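Local coordinates for protein malate dehydrogenase (Entamoeba histolytica, PDB 3I0P) that probably catalyses the NAD-dependent interconversion of malate and oxaloacetate, working as a two-chain enzyme of the malate/L-lactate dehydrogenase family, at residues I99-A104 with F286-V291. Residues are numbered along the deposited sequence; the frame is centred on the assembly and turned at random.
Sequences IGMKMA and FIAINV
F286 and M101 meet where helix 93-111 packs on strand 282-290 of the mixed seven-stranded sheet, an alpha/beta layer contact in this member of the malate/L-lactate dehydrogenase family. The short segments run nearly parallel, with axes 7.5 Å apart at closest and an angle of 26° between them. M101 carries CG anti to its own N (chi1 176°), and the chain then bends at chi2 and chi3, curling SD and the methyl back over the strand. M101 CE thereby comes to rest 3.9 Å from F286 CB, while M101 CB lies 4.1 Å from F286 CD1; the methionine chain runs at a slant across the phenylalanine side chain. One residue earlier in the helix, G100 C approaches the ring obliquely, 4.3 Å from F286 CD2. The ring also meets that of Y130 at about 55°, and the F286 side chain packs on V118, C143 and F124. One helical turn on, A288 CB lies 3.6 Å from A104 O, with the two CB atoms 4.2 Å apart, and A104 CB also sits 3.8 Å from F286 O. No hydrogen bond joins the segments; the strand's backbone pairs instead with its sheet neighbours, among them V116 and I142. The terminal methyl CE of M101 stands 3.6 Å from I287 O.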
ATOM      1  N   ILE A  99      10.484   9.454  18.004  1.00 19.55           N
ATOM      2  CA  ILE A  99      10.169  10.869  18.128  1.00 19.95           C
ATOM      3  C   ILE A  99       9.243  11.351  16.991  1.00 20.21           C
ATOM      4  O   ILE A  99       8.212  11.979  17.255  1.00 20.00           O
ATOM      5  CB  ILE A  99      11.448  11.707  18.263  1.00 20.02           C
ATOM      6  CG1 ILE A  99      12.147  11.334  19.577  1.00 19.25           C
ATOM      7  CG2 ILE A  99      11.133  13.231  18.159  1.00 19.81           C
ATOM      8  CD1 ILE A  99      13.599  11.745  19.652  1.00 19.48           C
ATOM      9  N   GLY A 100       9.590  11.005  15.747  1.00 20.53           N
ATOM     10  CA  GLY A 100       8.797  11.369  14.572  1.00 20.79           C
ATOM     11  C   GLY A 100       7.337  10.945  14.626  1.00 21.11           C
ATOM     12  O   GLY A 100       6.441  11.748  14.350  1.00 21.61           O
ATOM     13  N   MET A 101       7.094   9.688  14.980  1.00 21.06           N
ATOM     14  CA  MET A 101       5.736   9.162  15.059  1.00 21.35           C
ATOM     15  C   MET A 101       4.982   9.722  16.268  1.00 21.91           C
ATOM     16  O   MET A 101       3.834  10.145  16.139  1.00 22.07           O
ATOM     17  CB  MET A 101       5.735   7.622  15.054  1.00 21.06           C
ATOM     18  CG  MET A 101       4.355   6.985  15.222  1.00 20.01           C
ATOM     19  SD  MET A 101       3.126   7.424  13.965  1.00 18.26           S
ATOM     20  CE  MET A 101       3.439   6.192  12.703  1.00 15.49           C
ATOM     21  N   LYS A 102       5.625   9.742  17.435  1.00 22.53           N
ATOM     22  CA  LYS A 102       5.022  10.348  18.628  1.00 22.98           C
ATOM     23  C   LYS A 102       4.571  11.762  18.307  1.00 23.12           C
ATOM     24  O   LYS A 102       3.526  12.219  18.759  1.00 23.03           O
ATOM     25  CB  LYS A 102       6.014  10.390  19.781  1.00 22.78           C
ATOM     26  CG  LYS A 102       5.997   9.176  20.654  1.00 23.47           C
ATOM     27  CD  LYS A 102       7.169   9.179  21.637  1.00 25.00           C
ATOM     28  CE  LYS A 102       7.055  10.275  22.700  1.00 25.54           C
ATOM     29  NZ  LYS A 102       8.268  10.271  23.580  1.00 27.03           N
ATOM     30  N   MET A 103       5.389  12.437  17.514  1.00 23.69           N
ATOM     31  CA  MET A 103       5.138  13.788  17.069  1.00 24.32           C
ATOM     32  C   MET A 103       3.962  13.823  16.091  1.00 24.28           C
ATOM     33  O   MET A 103       3.083  14.677  16.213  1.00 24.48           O
ATOM     34  CB  MET A 103       6.409  14.314  16.427  1.00 24.66           C
ATOM     35  CG  MET A 103       6.450  15.785  16.194  1.00 27.16           C
ATOM     36  SD  MET A 103       8.164  16.354  16.129  1.00 31.13           S
ATOM     37  CE  MET A 103       7.818  18.044  15.635  1.00 29.91           C
ATOM     38  N   ALA A 104       3.927  12.887  15.144  1.00 23.97           N
ATOM     39  CA  ALA A 104       2.786  12.768  14.238  1.00 23.87           C
ATOM     40  C   ALA A 104       1.478  12.450  14.979  1.00 24.08           C
ATOM     41  O   ALA A 104       0.413  12.941  14.599  1.00 23.95           O
ATOM     42  CB  ALA A 104       3.062  11.736  13.168  1.00 23.70           C
ATOM     43  N   PHE A 286       6.168   8.958   8.629  1.00 14.66           N
ATOM     44  CA  PHE A 286       5.252   8.509   9.677  1.00 14.09           C
ATOM     45  C   PHE A 286       3.957   9.297   9.602  1.00 14.25           C
ATOM     46  O   PHE A 286       3.966  10.530   9.714  1.00 13.97           O
ATOM     47  CB  PHE A 286       5.886   8.677  11.060  1.00 13.56           C
ATOM     48  CG  PHE A 286       7.236   8.045  11.179  1.00 12.85           C
ATOM     49  CD1 PHE A 286       7.357   6.683  11.427  1.00 11.50           C
ATOM     50  CD2 PHE A 286       8.388   8.809  11.029  1.00 12.72           C
ATOM     51  CE1 PHE A 286       8.596   6.082  11.526  1.00 11.71           C
ATOM     52  CE2 PHE A 286       9.636   8.220  11.133  1.00 13.87           C
ATOM     53  CZ  PHE A 286       9.740   6.841  11.376  1.00 13.16           C
ATOM     54  N   ILE A 287       2.856   8.573   9.402  1.00 14.35           N
ATOM     55  CA  ILE A 287       1.530   9.164   9.301  1.00 14.73           C
ATOM     56  C   ILE A 287       0.661   8.662  10.446  1.00 15.07           C
ATOM     57  O   ILE A 287       0.648   7.473  10.737  1.00 15.31           O
ATOM     58  CB  ILE A 287       0.851   8.817   7.951  1.00 14.66           C
ATOM     59  CG1 ILE A 287       1.653   9.371   6.774  1.00 14.12           C
ATOM     60  CG2 ILE A 287      -0.610   9.324   7.898  1.00 14.62           C
ATOM     61  CD1 ILE A 287       1.017   9.060   5.431  1.00 14.22           C
ATOM     62  N   ALA A 288      -0.060   9.578  11.087  1.00 15.49           N
ATOM     63  CA  ALA A 288      -1.032   9.228  12.123  1.00 15.85           C
ATOM     64  C   ALA A 288      -2.398   9.869  11.837  1.00 16.10           C
ATOM     65  O   ALA A 288      -2.490  11.060  11.536  1.00 16.21           O
ATOM     66  CB  ALA A 288      -0.519   9.646  13.477  1.00 15.61           C
ATOM     67  N   ILE A 289      -3.448   9.062  11.919  1.00 16.10           N
ATOM     68  CA  ILE A 289      -4.809   9.515  11.652  1.00 16.26           C
ATOM     69  C   ILE A 289      -5.648   9.280  12.902  1.00 17.08           C
ATOM     70  O   ILE A 289      -5.775   8.149  13.367  1.00 17.03           O
ATOM     71  CB  ILE A 289      -5.444   8.750  10.461  1.00 16.09           C
ATOM     72  CG1 ILE A 289      -4.697   9.064   9.169  1.00 14.55           C
ATOM     73  CG2 ILE A 289      -6.944   9.061  10.338  1.00 15.11           C
ATOM     74  CD1 ILE A 289      -4.859   8.011   8.131  1.00 13.99           C
ATOM     75  N   ASN A 290      -6.222  10.354  13.435  1.00 17.97           N
ATOM     76  CA  ASN A 290      -7.002  10.273  14.659  1.00 18.94           C
ATOM     77  C   ASN A 290      -8.406   9.755  14.386  1.00 19.39           C
ATOM     78  O   ASN A 290      -9.243  10.469  13.836  1.00 19.31           O
ATOM     79  CB  ASN A 290      -7.054  11.640  15.344  1.00 19.11           C
ATOM     80  CG  ASN A 290      -7.679  11.583  16.723  1.00 20.16           C
ATOM     81  OD1 ASN A 290      -7.896  10.506  17.287  1.00 21.56           O
ATOM     82  ND2 ASN A 290      -7.961  12.752  17.284  1.00 21.82           N
ATOM     83  N   VAL A 291      -8.644   8.510  14.786  1.00 20.10           N
ATOM     84  CA  VAL A 291      -9.921   7.834  14.576  1.00 21.13           C
ATOM     85  C   VAL A 291     -11.131   8.609  15.146  1.00 22.49           C
ATOM     86  O   VAL A 291     -12.151   8.785  14.448  1.00 22.44           O
ATOM     87  CB  VAL A 291      -9.881   6.386  15.134  1.00 20.78           C
ATOM     88  CG1 VAL A 291     -11.292   5.805  15.295  1.00 20.39           C
ATOM     89  CG2 VAL A 291      -9.009   5.493  14.252  1.00 20.06           C
TER